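Local coordinates for protein probable chitinase A (Chromobacterium violaceum, PDB 4TX8) that probably hydrolyses chitin as an endochitinase of glycoside hydrolase family 18 and carries a small carbohydrate-binding module that is likely to bind chitin, at residues Phe140-Gly145 and Gly183-Val188; Trp113-Asn118 and Phe151-Ala156; Ser223-Gly228 and Trp272-Pro277. One frame throughout, in Å; residues are numbered along the deposited sequence.

Contact 1: Phe140-Gly145 and Gly183-Val188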
ATOM      1  N   PHE A 140      -2.225   1.436  11.423  1.00 25.66           N
ATOM      2  CA  PHE A 140      -3.380   0.614  11.072  1.00 23.04           C
ATOM      3  C   PHE A 140      -4.512   0.816  12.069  1.00 28.09           C
ATOM      4  O   PHE A 140      -4.345   1.485  13.086  1.00 28.60           O
ATOM      5  CB  PHE A 140      -3.018  -0.873  11.067  1.00 21.80           C
ATOM      6  CG  PHE A 140      -1.976  -1.257  10.062  1.00 22.66           C
ATOM      7  CD1 PHE A 140      -2.341  -1.649   8.782  1.00 20.89           C
ATOM      8  CD2 PHE A 140      -0.633  -1.261  10.405  1.00 21.95           C
ATOM      9  CE1 PHE A 140      -1.380  -2.020   7.852  1.00 21.07           C
ATOM     10  CE2 PHE A 140       0.334  -1.632   9.480  1.00 24.61           C
ATOM     11  CZ  PHE A 140      -0.041  -2.011   8.203  1.00 22.65           C
ATOM     12  N   ALA A 141      -5.654   0.199  11.786  1.00 27.86           N
ATOM     13  CA  ALA A 141      -6.693   0.023  12.793  1.00 26.82           C
ATOM     14  C   ALA A 141      -6.323  -1.169  13.671  1.00 29.88           C
ATOM     15  O   ALA A 141      -5.492  -1.994  13.283  1.00 29.02           O
ATOM     16  CB  ALA A 141      -8.055  -0.185  12.143  1.00 25.80           C
ATOM     17  N   ASP A 142      -6.930  -1.260  14.850  1.00 30.20           N
ATOM     18  CA  ASP A 142      -6.661  -2.374  15.755  1.00 31.22           C
ATOM     19  C   ASP A 142      -7.845  -3.318  15.880  1.00 34.29           C
ATOM     20  O   ASP A 142      -8.982  -2.883  16.074  1.00 30.84           O
ATOM     21  CB  ASP A 142      -6.287  -1.875  17.155  1.00 32.09           C
ATOM     22  CG  ASP A 142      -5.026  -1.040  17.164  1.00 38.38           C
ATOM     23  OD1 ASP A 142      -3.941  -1.597  16.896  1.00 39.21           O
ATOM     24  OD2 ASP A 142      -5.120   0.170  17.457  1.00 39.70           O
ATOM     25  N   ASP A 143      -7.569  -4.612  15.772  1.00 34.47           N
ATOM     26  CA  ASP A 143      -8.528  -5.627  16.176  1.00 36.55           C
ATOM     27  C   ASP A 143      -8.824  -5.468  17.662  1.00 38.14           C
ATOM     28  O   ASP A 143      -7.910  -5.260  18.459  1.00 40.59           O
ATOM     29  CB  ASP A 143      -7.990  -7.028  15.890  1.00 40.39           C
ATOM     30  CG  ASP A 143      -8.816  -8.112  16.548  1.00 49.81           C
ATOM     31  OD1 ASP A 143     -10.058  -8.083  16.414  1.00 54.46           O
ATOM     32  OD2 ASP A 143      -8.226  -8.991  17.209  1.00 56.58           O
ATOM     33  N   ALA A 144     -10.097  -5.563  18.033  1.00 40.21           N
ATOM     34  CA  ALA A 144     -10.499  -5.395  19.428  1.00 46.03           C
ATOM     35  C   ALA A 144     -11.342  -6.568  19.925  1.00 50.93           C
ATOM     36  O   ALA A 144     -11.530  -6.732  21.128  1.00 52.22           O
ATOM     37  CB  ALA A 144     -11.257  -4.084  19.604  1.00 44.10           C
ATOM     38  N   GLY A 145     -11.850  -7.374  18.996  1.00 57.21           N
ATOM     39  CA  GLY A 145     -12.593  -8.582  19.324  1.00 61.37           C
ATOM     40  C   GLY A 145     -13.913  -8.381  20.052  1.00 67.46           C
ATOM     41  O   GLY A 145     -14.086  -7.417  20.797  1.00 73.44           O
ATOM     42  N   GLY A 183      -1.460  -5.019  10.286  1.00 22.55           N
ATOM     43  CA  GLY A 183      -0.419  -4.711  11.248  1.00 24.27           C
ATOM     44  C   GLY A 183      -0.452  -5.580  12.490  1.00 23.19           C
ATOM     45  O   GLY A 183      -1.075  -6.637  12.516  1.00 24.57           O
ATOM     46  N   GLN A 184       0.217  -5.110  13.533  1.00 24.83           N
ATOM     47  CA  GLN A 184       0.411  -5.887  14.747  1.00 25.99           C
ATOM     48  C   GLN A 184      -0.903  -6.435  15.309  1.00 24.88           C
ATOM     49  O   GLN A 184      -0.964  -7.573  15.767  1.00 24.63           O
ATOM     50  CB  GLN A 184       1.120  -5.030  15.786  1.00 26.52           C
ATOM     51  CG  GLN A 184       1.564  -5.769  17.014  1.00 26.13           C
ATOM     52  CD  GLN A 184       2.304  -4.854  17.954  1.00 31.02           C
ATOM     53  OE1 GLN A 184       3.394  -4.379  17.638  1.00 24.14           O
ATOM     54  NE2 GLN A 184       1.702  -4.573  19.104  1.00 25.61           N
ATOM     55  N   ASN A 185      -1.955  -5.626  15.248  1.00 23.11           N
ATOM     56  CA  ASN A 185      -3.284  -6.083  15.631  1.00 31.01           C
ATOM     57  C   ASN A 185      -4.169  -6.271  14.404  1.00 30.24           C
ATOM     58  O   ASN A 185      -5.293  -5.771  14.355  1.00 28.25           O
ATOM     59  CB  ASN A 185      -3.928  -5.098  16.608  1.00 30.40           C
ATOM     60  CG  ASN A 185      -3.179  -5.012  17.926  1.00 33.48           C
ATOM     61  OD1 ASN A 185      -2.708  -6.020  18.452  1.00 35.17           O
ATOM     62  ND2 ASN A 185      -3.059  -3.804  18.461  1.00 34.29           N
ATOM     63  N   GLY A 186      -3.654  -6.995  13.414  1.00 29.41           N
ATOM     64  CA  GLY A 186      -4.379  -7.219  12.176  1.00 32.06           C
ATOM     65  C   GLY A 186      -5.003  -8.598  12.081  1.00 34.02           C
ATOM     66  O   GLY A 186      -5.214  -9.116  10.985  1.00 30.34           O
ATOM     67  N   SER A 187      -5.296  -9.196  13.232  1.00 36.61           N
ATOM     68  CA  SER A 187      -5.936 -10.507  13.272  1.00 42.85           C
ATOM     69  C   SER A 187      -7.428 -10.366  13.538  1.00 45.30           C
ATOM     70  O   SER A 187      -7.859 -10.329  14.689  1.00 50.25           O
ATOM     71  CB  SER A 187      -5.293 -11.396  14.340  1.00 48.06           C
ATOM     72  OG  SER A 187      -3.909 -11.590  14.088  1.00 50.78           O
ATOM     73  N   VAL A 188      -8.211 -10.284  12.468  1.00 43.40           N
ATOM     74  CA  VAL A 188      -9.655 -10.124  12.583  1.00 47.33           C
ATOM     75  C   VAL A 188     -10.370 -11.471  12.656  1.00 49.75           C
ATOM     76  O   VAL A 188     -10.063 -12.386  11.893  1.00 52.95           O
ATOM     77  CB  VAL A 188     -10.218  -9.319  11.396  1.00 46.85           C
ATOM     78  CG1 VAL A 188     -11.701  -9.053  11.586  1.00 48.70           C
ATOM     79  CG2 VAL A 188      -9.454  -8.015  11.240  1.00 45.54           C
TER
HETATM   80  O   HOH W   1      -2.806  -3.239  13.828  1.00 19.16           O
HETATM   81  O   HOH W   2      -6.426  -4.110  12.010  1.00 30.69           O
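Asn185 meets Asp142 and Asp143 where two parallel neighbouring strands of the family 18 TIM barrel, 135-143 and 176-182, run out into the loops at their C-terminal ends. Its side chain can be followed outward. CB lies 3.5 Å from Asp142 OD1. CG, set anti to the carbonyl carbon (chi1 -64°), keeps beside the same carboxylate, and ND2 ends 2.8 Å from Asp142 OD1 in a nearly straight hydrogen bond (169° at the hydrogen). The acceptor lies almost in the amide plane of Asn185, but the donor comes from above the carboxylate plane, the two planes being 67° apart. The backbone of Asn185 takes part as well: Asp143 N donates to Asn185 O over 2.9 Å, in the carbonyl plane. A water accepts from Asn185 N at 2.9 Å and donates to Ala141 O, bridging the two segments.

At the barrel end of the contact, Phe140 turns one ring face to Gly183, the last residue of the family's Ser-x-Gly-Gly motif. Gly183 N sits 3.6 Å above the middle of the ring, and Gly183 CA makes a CH-pi contact 3.8 Å from the centroid. A cis peptide precedes Phe140, whose side chain is about 4 Å from that of the calcium ligand Asp218. At the other end Asp143 OD2 stands 2.9 Å from Ser187 O, two acceptors in close approach that are not hydrogen-bonded to each other.

Contact 2: Trp113-Asn118 and Phe151-Ala156; sequences WHNFAN and FTLDPA
Asn115 and Asp154 bring their CA atoms within 5.6 Å, and the touching parts of 113-118 and 151-156 run 61° apart. A side chain supplies the bridge between them. The amide of Asn115, with CG anti to the backbone N (chi1 -175°), reaches across and bonds through both its ends: OD1 accepts from Asp154 N at 2.9 Å, while ND2 donates to Thr152 O, also at 2.9 Å. Both bonds are close to straight at the hydrogen. Thr152 O lies nearly in the amide plane, yet each donor is tilted out of the plane of the carbonyl it meets. Two backbone groups on either side of Leu153 are thereby satisfied by one side chain, which fixes the rotation of the amide.

Asn115 is also the centre of an inverse gamma turn, just after TIM-barrel strand 108-114 ends; the facing loop leads from strand 149-150, antiparallel to strand 135-143, towards helix 160-171. Leu153 CD1 lies between Asn115 OD1 and the edge of the Trp113 indole, 4.0 Å from Trp113 CH2. Phe151 CE1 comes 3.5 Å from Asn115 ND2, and the Phe151 ring meets Tyr210 edge-to-face. Asp154 divides its carboxylate: OD2 rests 3.3 Å from Phe116 CA, whereas OD1 accepts from Ala156 N at 2.9 Å with its anti lone pair, an Asx turn at the start of the 3-10 segment.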
ATOM      1  N   TRP A 113       0.722   5.321   5.531  1.00 23.04           N
ATOM      2  CA  TRP A 113       1.175   6.288   6.521  1.00 21.80           C
ATOM      3  C   TRP A 113       1.224   5.613   7.895  1.00 22.71           C
ATOM      4  O   TRP A 113       0.210   5.104   8.375  1.00 24.44           O
ATOM      5  CB  TRP A 113       0.232   7.501   6.513  1.00 19.55           C
ATOM      6  CG  TRP A 113       0.476   8.558   7.553  1.00 23.30           C
ATOM      7  CD1 TRP A 113       1.318   9.628   7.457  1.00 24.62           C
ATOM      8  CD2 TRP A 113      -0.174   8.673   8.826  1.00 23.03           C
ATOM      9  NE1 TRP A 113       1.246  10.392   8.599  1.00 24.97           N
ATOM     10  CE2 TRP A 113       0.338   9.826   9.456  1.00 22.17           C
ATOM     11  CE3 TRP A 113      -1.132   7.907   9.498  1.00 27.46           C
ATOM     12  CZ2 TRP A 113      -0.074  10.231  10.725  1.00 23.77           C
ATOM     13  CZ3 TRP A 113      -1.541   8.311  10.763  1.00 31.54           C
ATOM     14  CH2 TRP A 113      -1.012   9.464  11.361  1.00 26.31           C
ATOM     15  N   HIS A 114       2.405   5.582   8.513  1.00 24.68           N
ATOM     16  CA  HIS A 114       2.584   4.904   9.802  1.00 24.68           C
ATOM     17  C   HIS A 114       1.841   5.602  10.937  1.00 23.07           C
ATOM     18  O   HIS A 114       2.201   6.714  11.322  1.00 24.44           O
ATOM     19  CB  HIS A 114       4.065   4.816  10.192  1.00 20.67           C
ATOM     20  CG  HIS A 114       4.921   4.052   9.230  1.00 24.02           C
ATOM     21  ND1 HIS A 114       6.255   3.802   9.470  1.00 21.31           N
ATOM     22  CD2 HIS A 114       4.643   3.488   8.030  1.00 27.61           C
ATOM     23  CE1 HIS A 114       6.762   3.116   8.461  1.00 25.58           C
ATOM     24  NE2 HIS A 114       5.805   2.912   7.574  1.00 23.98           N
ATOM     25  N   ASN A 115       0.829   4.942  11.490  1.00 18.04           N
ATOM     26  CA  ASN A 115       0.192   5.426  12.711  1.00 19.57           C
ATOM     27  C   ASN A 115       0.935   4.861  13.922  1.00 23.48           C
ATOM     28  O   ASN A 115       0.329   4.370  14.875  1.00 23.16           O
ATOM     29  CB  ASN A 115      -1.289   5.036  12.746  1.00 18.15           C
ATOM     30  CG  ASN A 115      -2.022   5.614  13.944  1.00 25.66           C
ATOM     31  OD1 ASN A 115      -1.830   6.774  14.305  1.00 24.64           O
ATOM     32  ND2 ASN A 115      -2.845   4.792  14.583  1.00 25.91           N
ATOM     33  N   PHE A 116       2.263   4.926  13.860  1.00 25.65           N
ATOM     34  CA  PHE A 116       3.121   4.337  14.881  1.00 26.82           C
ATOM     35  C   PHE A 116       4.573   4.747  14.662  1.00 29.87           C
ATOM     36  O   PHE A 116       4.909   5.345  13.638  1.00 23.47           O
ATOM     37  CB  PHE A 116       3.001   2.806  14.879  1.00 24.44           C
ATOM     38  CG  PHE A 116       3.287   2.166  13.542  1.00 24.08           C
ATOM     39  CD1 PHE A 116       2.272   1.984  12.610  1.00 20.43           C
ATOM     40  CD2 PHE A 116       4.566   1.734  13.223  1.00 24.46           C
ATOM     41  CE1 PHE A 116       2.529   1.389  11.381  1.00 22.35           C
ATOM     42  CE2 PHE A 116       4.830   1.141  11.995  1.00 23.45           C
ATOM     43  CZ  PHE A 116       3.811   0.967  11.074  1.00 23.18           C
ATOM     44  N   ALA A 117       5.426   4.424  15.631  1.00 26.39           N
ATOM     45  CA  ALA A 117       6.863   4.631  15.493  1.00 23.78           C
ATOM     46  C   ALA A 117       7.548   3.312  15.166  1.00 23.81           C
ATOM     47  O   ALA A 117       7.139   2.258  15.652  1.00 25.86           O
ATOM     48  CB  ALA A 117       7.450   5.239  16.772  1.00 21.29           C
ATOM     49  N   ASN A 118       8.588   3.369  14.340  1.00 22.68           N
ATOM     50  CA  ASN A 118       9.337   2.173  13.972  1.00 22.21           C
ATOM     51  C   ASN A 118      10.737   2.619  13.506  1.00 25.48           C
ATOM     52  O   ASN A 118      11.060   3.799  13.650  1.00 25.69           O
ATOM     53  CB  ASN A 118       8.542   1.352  12.938  1.00 22.89           C
ATOM     54  CG  ASN A 118       8.780   1.781  11.504  1.00 23.97           C
ATOM     55  OD1 ASN A 118       9.157   2.917  11.222  1.00 26.97           O
ATOM     56  ND2 ASN A 118       8.530   0.862  10.580  1.00 22.66           N
ATOM     57  N   PHE A 151      -9.732   2.345  16.600  1.00 33.40           N
ATOM     58  CA  PHE A 151      -8.659   3.175  16.069  1.00 30.93           C
ATOM     59  C   PHE A 151      -8.198   4.184  17.107  1.00 32.52           C
ATOM     60  O   PHE A 151      -9.016   4.872  17.717  1.00 29.17           O
ATOM     61  CB  PHE A 151      -9.100   3.908  14.801  1.00 28.26           C
ATOM     62  CG  PHE A 151      -8.074   4.874  14.282  1.00 29.60           C
ATOM     63  CD1 PHE A 151      -6.938   4.413  13.630  1.00 28.89           C
ATOM     64  CD2 PHE A 151      -8.235   6.238  14.456  1.00 31.66           C
ATOM     65  CE1 PHE A 151      -5.982   5.295  13.154  1.00 30.73           C
ATOM     66  CE2 PHE A 151      -7.287   7.128  13.986  1.00 32.40           C
ATOM     67  CZ  PHE A 151      -6.155   6.653  13.332  1.00 32.27           C
ATOM     68  N   THR A 152      -6.888   4.268  17.300  1.00 31.64           N
ATOM     69  CA  THR A 152      -6.313   5.246  18.213  1.00 34.28           C
ATOM     70  C   THR A 152      -5.127   5.943  17.554  1.00 34.07           C
ATOM     71  O   THR A 152      -4.182   5.294  17.107  1.00 34.62           O
ATOM     72  CB  THR A 152      -5.862   4.599  19.528  1.00 35.88           C
ATOM     73  OG1 THR A 152      -6.913   3.769  20.037  1.00 41.40           O
ATOM     74  CG2 THR A 152      -5.519   5.670  20.552  1.00 34.33           C
ATOM     75  N   LEU A 153      -5.189   7.267  17.495  1.00 33.07           N
ATOM     76  CA  LEU A 153      -4.164   8.055  16.824  1.00 31.65           C
ATOM     77  C   LEU A 153      -2.864   8.109  17.616  1.00 31.65           C
ATOM     78  O   LEU A 153      -2.876   8.295  18.832  1.00 28.42           O
ATOM     79  CB  LEU A 153      -4.674   9.473  16.581  1.00 31.96           C
ATOM     80  CG  LEU A 153      -3.717  10.425  15.868  1.00 31.88           C
ATOM     81  CD1 LEU A 153      -3.551  10.023  14.411  1.00 26.11           C
ATOM     82  CD2 LEU A 153      -4.214  11.850  15.987  1.00 33.88           C
ATOM     83  N   ASP A 154      -1.742   7.944  16.919  1.00 27.73           N
ATOM     84  CA  ASP A 154      -0.435   8.184  17.519  1.00 30.77           C
ATOM     85  C   ASP A 154      -0.318   9.679  17.802  1.00 32.30           C
ATOM     86  O   ASP A 154      -0.453  10.493  16.889  1.00 33.10           O
ATOM     87  CB  ASP A 154       0.690   7.700  16.593  1.00 31.41           C
ATOM     88  CG  ASP A 154       2.065   7.748  17.251  1.00 33.14           C
ATOM     89  OD1 ASP A 154       2.432   8.793  17.822  1.00 35.52           O
ATOM     90  OD2 ASP A 154       2.786   6.732  17.192  1.00 36.62           O
ATOM     91  N   PRO A 155      -0.070  10.045  19.068  1.00 36.27           N
ATOM     92  CA  PRO A 155      -0.041  11.453  19.487  1.00 38.14           C
ATOM     93  C   PRO A 155       0.995  12.296  18.741  1.00 34.09           C
ATOM     94  O   PRO A 155       0.835  13.512  18.658  1.00 36.75           O
ATOM     95  CB  PRO A 155       0.298  11.372  20.983  1.00 39.35           C
ATOM     96  CG  PRO A 155       0.917  10.024  21.167  1.00 42.09           C
ATOM     97  CD  PRO A 155       0.215   9.133  20.190  1.00 38.27           C
ATOM     98  N   ALA A 156       2.029  11.663  18.199  1.00 31.55           N
ATOM     99  CA  ALA A 156       3.034  12.384  17.424  1.00 32.88           C
ATOM    100  C   ALA A 156       2.435  12.991  16.150  1.00 37.37           C
ATOM    101  O   ALA A 156       3.019  13.895  15.551  1.00 39.89           O
ATOM    102  CB  ALA A 156       4.192  11.466  17.078  1.00 29.95           C
TER

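Contact 3: Ser223-Gly228 and Trp272-Pro277; sequences SGIVVG and WGAYLP
Ile225 reaches Tyr275 through two torsions: chi1 of -64° sets CG1 anti to the carbonyl carbon, and an extended chi2 of -174° carries CD1 out to 3.7 Å from Tyr275 CE2. On the other side Tyr275 has its chi1 at -135°, away from a staggered position, which swings the ring towards the isoleucine; the two side chains meet at a slant. The second branch of Ile225 points elsewhere, with CG2 4.1 Å from Ala274 CB. Ala274 is the hub of the packing. Its methyl lies against the backbone of the opposing loop, 3.5 Å from Ile225 O and 3.7 Å from both Val226 CA and Val227 N, so it fits along a surface made largely of main-chain atoms. Val227 CG2, anti to the carbonyl carbon, closes the far side, 4.2 Å from Ala274 CB and touching Trp272 O.

The side-chain contacts are apolar, and the two segments together bury 236 Å². What presents Ala274 is a type I beta turn from Gly273 to Leu276, closed by Leu276 N donating to Gly273 O at 3.1 Å. The contact joins two loops of the TIM barrel near the metal site, with the side chain of Tyr275 about 7 Å from the calcium ion and that of Ile225 about 4 Å from that of its ligand Glu220. A backbone bond of Val227 with Gly270 ties its loop to the long connection between strands 251-254 and 288-292. Segment 223-228 runs from strand 214-218 towards helix 230-246, while 272-277 enters helix 276-281.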
ATOM      1  N   SER A 223      -5.373 -13.304   9.966  1.00 36.25           N
ATOM      2  CA  SER A 223      -6.813 -13.547  10.043  1.00 32.82           C
ATOM      3  C   SER A 223      -7.227 -14.935   9.556  1.00 32.46           C
ATOM      4  O   SER A 223      -8.417 -15.212   9.417  1.00 34.90           O
ATOM      5  CB  SER A 223      -7.566 -12.480   9.251  1.00 29.38           C
ATOM      6  OG  SER A 223      -7.314 -11.189   9.775  1.00 28.73           O
ATOM      7  N   GLY A 224      -6.252 -15.801   9.305  1.00 27.78           N
ATOM      8  CA  GLY A 224      -6.535 -17.175   8.927  1.00 28.25           C
ATOM      9  C   GLY A 224      -7.327 -17.278   7.638  1.00 35.51           C
ATOM     10  O   GLY A 224      -8.292 -18.039   7.541  1.00 31.96           O
ATOM     11  N   ILE A 225      -6.927 -16.499   6.641  1.00 29.64           N
ATOM     12  CA  ILE A 225      -7.599 -16.549   5.356  1.00 28.71           C
ATOM     13  C   ILE A 225      -7.052 -17.729   4.561  1.00 30.14           C
ATOM     14  O   ILE A 225      -6.008 -17.636   3.909  1.00 27.84           O
ATOM     15  CB  ILE A 225      -7.445 -15.227   4.584  1.00 26.78           C
ATOM     16  CG1 ILE A 225      -8.137 -14.103   5.362  1.00 27.65           C
ATOM     17  CG2 ILE A 225      -8.042 -15.345   3.186  1.00 25.75           C
ATOM     18  CD1 ILE A 225      -8.178 -12.779   4.639  1.00 33.31           C
ATOM     19  N   VAL A 226      -7.757 -18.851   4.668  1.00 28.43           N
ATOM     20  CA  VAL A 226      -7.428 -20.061   3.936  1.00 30.33           C
ATOM     21  C   VAL A 226      -8.667 -20.549   3.200  1.00 31.35           C
ATOM     22  O   VAL A 226      -9.788 -20.155   3.531  1.00 28.38           O
ATOM     23  CB  VAL A 226      -6.903 -21.180   4.861  1.00 31.51           C
ATOM     24  CG1 VAL A 226      -5.617 -20.749   5.554  1.00 28.40           C
ATOM     25  CG2 VAL A 226      -7.962 -21.572   5.878  1.00 32.63           C
ATOM     26  N   VAL A 227      -8.462 -21.399   2.199  1.00 32.17           N
ATOM     27  CA  VAL A 227      -9.566 -21.948   1.420  1.00 35.08           C
ATOM     28  C   VAL A 227     -10.554 -22.700   2.308  1.00 37.69           C
ATOM     29  O   VAL A 227     -10.173 -23.617   3.038  1.00 36.95           O
ATOM     30  CB  VAL A 227      -9.056 -22.894   0.313  1.00 36.48           C
ATOM     31  CG1 VAL A 227     -10.221 -23.596  -0.371  1.00 36.98           C
ATOM     32  CG2 VAL A 227      -8.221 -22.124  -0.699  1.00 33.48           C
ATOM     33  N   GLY A 228     -11.819 -22.295   2.252  1.00 38.80           N
ATOM     34  CA  GLY A 228     -12.869 -22.973   2.990  1.00 37.92           C
ATOM     35  C   GLY A 228     -13.173 -22.382   4.354  1.00 38.25           C
ATOM     36  O   GLY A 228     -14.118 -22.805   5.020  1.00 42.03           O
ATOM     37  N   TRP A 272      -3.056 -20.356  -0.363  1.00 21.50           N
ATOM     38  CA  TRP A 272      -2.836 -20.161  -1.789  1.00 25.01           C
ATOM     39  C   TRP A 272      -4.149 -20.100  -2.566  1.00 26.36           C
ATOM     40  O   TRP A 272      -4.960 -21.028  -2.533  1.00 26.56           O
ATOM     41  CB  TRP A 272      -1.900 -21.250  -2.329  1.00 22.93           C
ATOM     42  CG  TRP A 272      -0.471 -20.908  -2.014  1.00 22.49           C
ATOM     43  CD1 TRP A 272       0.073 -20.743  -0.773  1.00 21.53           C
ATOM     44  CD2 TRP A 272       0.584 -20.640  -2.951  1.00 23.92           C
ATOM     45  NE1 TRP A 272       1.399 -20.405  -0.877  1.00 21.40           N
ATOM     46  CE2 TRP A 272       1.739 -20.336  -2.203  1.00 22.83           C
ATOM     47  CE3 TRP A 272       0.664 -20.638  -4.349  1.00 26.60           C
ATOM     48  CZ2 TRP A 272       2.961 -20.031  -2.803  1.00 20.37           C
ATOM     49  CZ3 TRP A 272       1.880 -20.336  -4.944  1.00 24.72           C
ATOM     50  CH2 TRP A 272       3.012 -20.038  -4.172  1.00 22.56           C
ATOM     51  N   GLY A 273      -4.352 -18.972  -3.242  1.00 23.96           N
ATOM     52  CA  GLY A 273      -5.591 -18.693  -3.945  1.00 25.18           C
ATOM     53  C   GLY A 273      -6.751 -18.334  -3.031  1.00 28.14           C
ATOM     54  O   GLY A 273      -7.864 -18.105  -3.501  1.00 26.80           O
ATOM     55  N   ALA A 274      -6.492 -18.264  -1.727  1.00 26.49           N
ATOM     56  CA  ALA A 274      -7.563 -18.138  -0.737  1.00 25.84           C
ATOM     57  C   ALA A 274      -8.302 -16.802  -0.806  1.00 25.53           C
ATOM     58  O   ALA A 274      -9.422 -16.688  -0.316  1.00 29.11           O
ATOM     59  CB  ALA A 274      -7.006 -18.350   0.666  1.00 26.11           C
ATOM     60  N   TYR A 275      -7.680 -15.798  -1.415  1.00 27.46           N
ATOM     61  CA  TYR A 275      -8.280 -14.469  -1.492  1.00 28.64           C
ATOM     62  C   TYR A 275      -9.207 -14.301  -2.694  1.00 29.92           C
ATOM     63  O   TYR A 275      -9.968 -13.336  -2.763  1.00 33.13           O
ATOM     64  CB  TYR A 275      -7.190 -13.399  -1.550  1.00 29.35           C
ATOM     65  CG  TYR A 275      -7.436 -12.217  -0.648  1.00 28.89           C
ATOM     66  CD1 TYR A 275      -8.187 -11.130  -1.079  1.00 28.41           C
ATOM     67  CD2 TYR A 275      -6.914 -12.185   0.638  1.00 30.53           C
ATOM     68  CE1 TYR A 275      -8.409 -10.044  -0.249  1.00 30.32           C
ATOM     69  CE2 TYR A 275      -7.128 -11.109   1.470  1.00 28.07           C
ATOM     70  CZ  TYR A 275      -7.876 -10.041   1.024  1.00 31.13           C
ATOM     71  OH  TYR A 275      -8.089  -8.967   1.857  1.00 32.68           O
ATOM     72  N   LEU A 276      -9.140 -15.231  -3.642  1.00 28.59           N
ATOM     73  CA  LEU A 276      -9.854 -15.069  -4.910  1.00 30.86           C
ATOM     74  C   LEU A 276     -11.386 -14.957  -4.768  1.00 34.44           C
ATOM     75  O   LEU A 276     -11.997 -14.124  -5.436  1.00 36.28           O
ATOM     76  CB  LEU A 276      -9.492 -16.210  -5.869  1.00 27.43           C
ATOM     77  CG  LEU A 276      -8.021 -16.268  -6.305  1.00 26.48           C
ATOM     78  CD1 LEU A 276      -7.729 -17.544  -7.079  1.00 26.75           C
ATOM     79  CD2 LEU A 276      -7.635 -15.047  -7.129  1.00 24.63           C
ATOM     80  N   PRO A 277     -12.018 -15.779  -3.907  1.00 33.97           N
ATOM     81  CA  PRO A 277     -13.464 -15.544  -3.780  1.00 33.71           C
ATOM     82  C   PRO A 277     -13.805 -14.242  -3.048  1.00 33.32           C
ATOM     83  O   PRO A 277     -14.907 -13.723  -3.221  1.00 34.01           O
ATOM     84  CB  PRO A 277     -13.957 -16.764  -2.991  1.00 34.53           C
ATOM     85  CG  PRO A 277     -12.751 -17.324  -2.337  1.00 37.42           C
ATOM     86  CD  PRO A 277     -11.602 -17.024  -3.236  1.00 33.63           C
TER

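In the fold
All three contacts fall within the GH18 catalytic region, at or beyond the ends of strands of its TIM-barrel sheet. Contacts 1 and 2 have centres 14 Å apart and share the sheet, since strands 108-114 and 135-143 are neighbours in it; their segments alternate along the chain, and they touch by packing of Phe140 on Asn115, Phe151 and Phe116. Contact 3 follows both in sequence, 18 Å from contact 1 and 29 Å from contact 2 between centres. It meets contact 1 through Ser223 OG, a probable hydrogen-bond partner of Val188 N. The chain beyond five successive barrel strands, 108-114, 135-143, 176-182, 214-218 and 251-254, is thus linked in order round one rim.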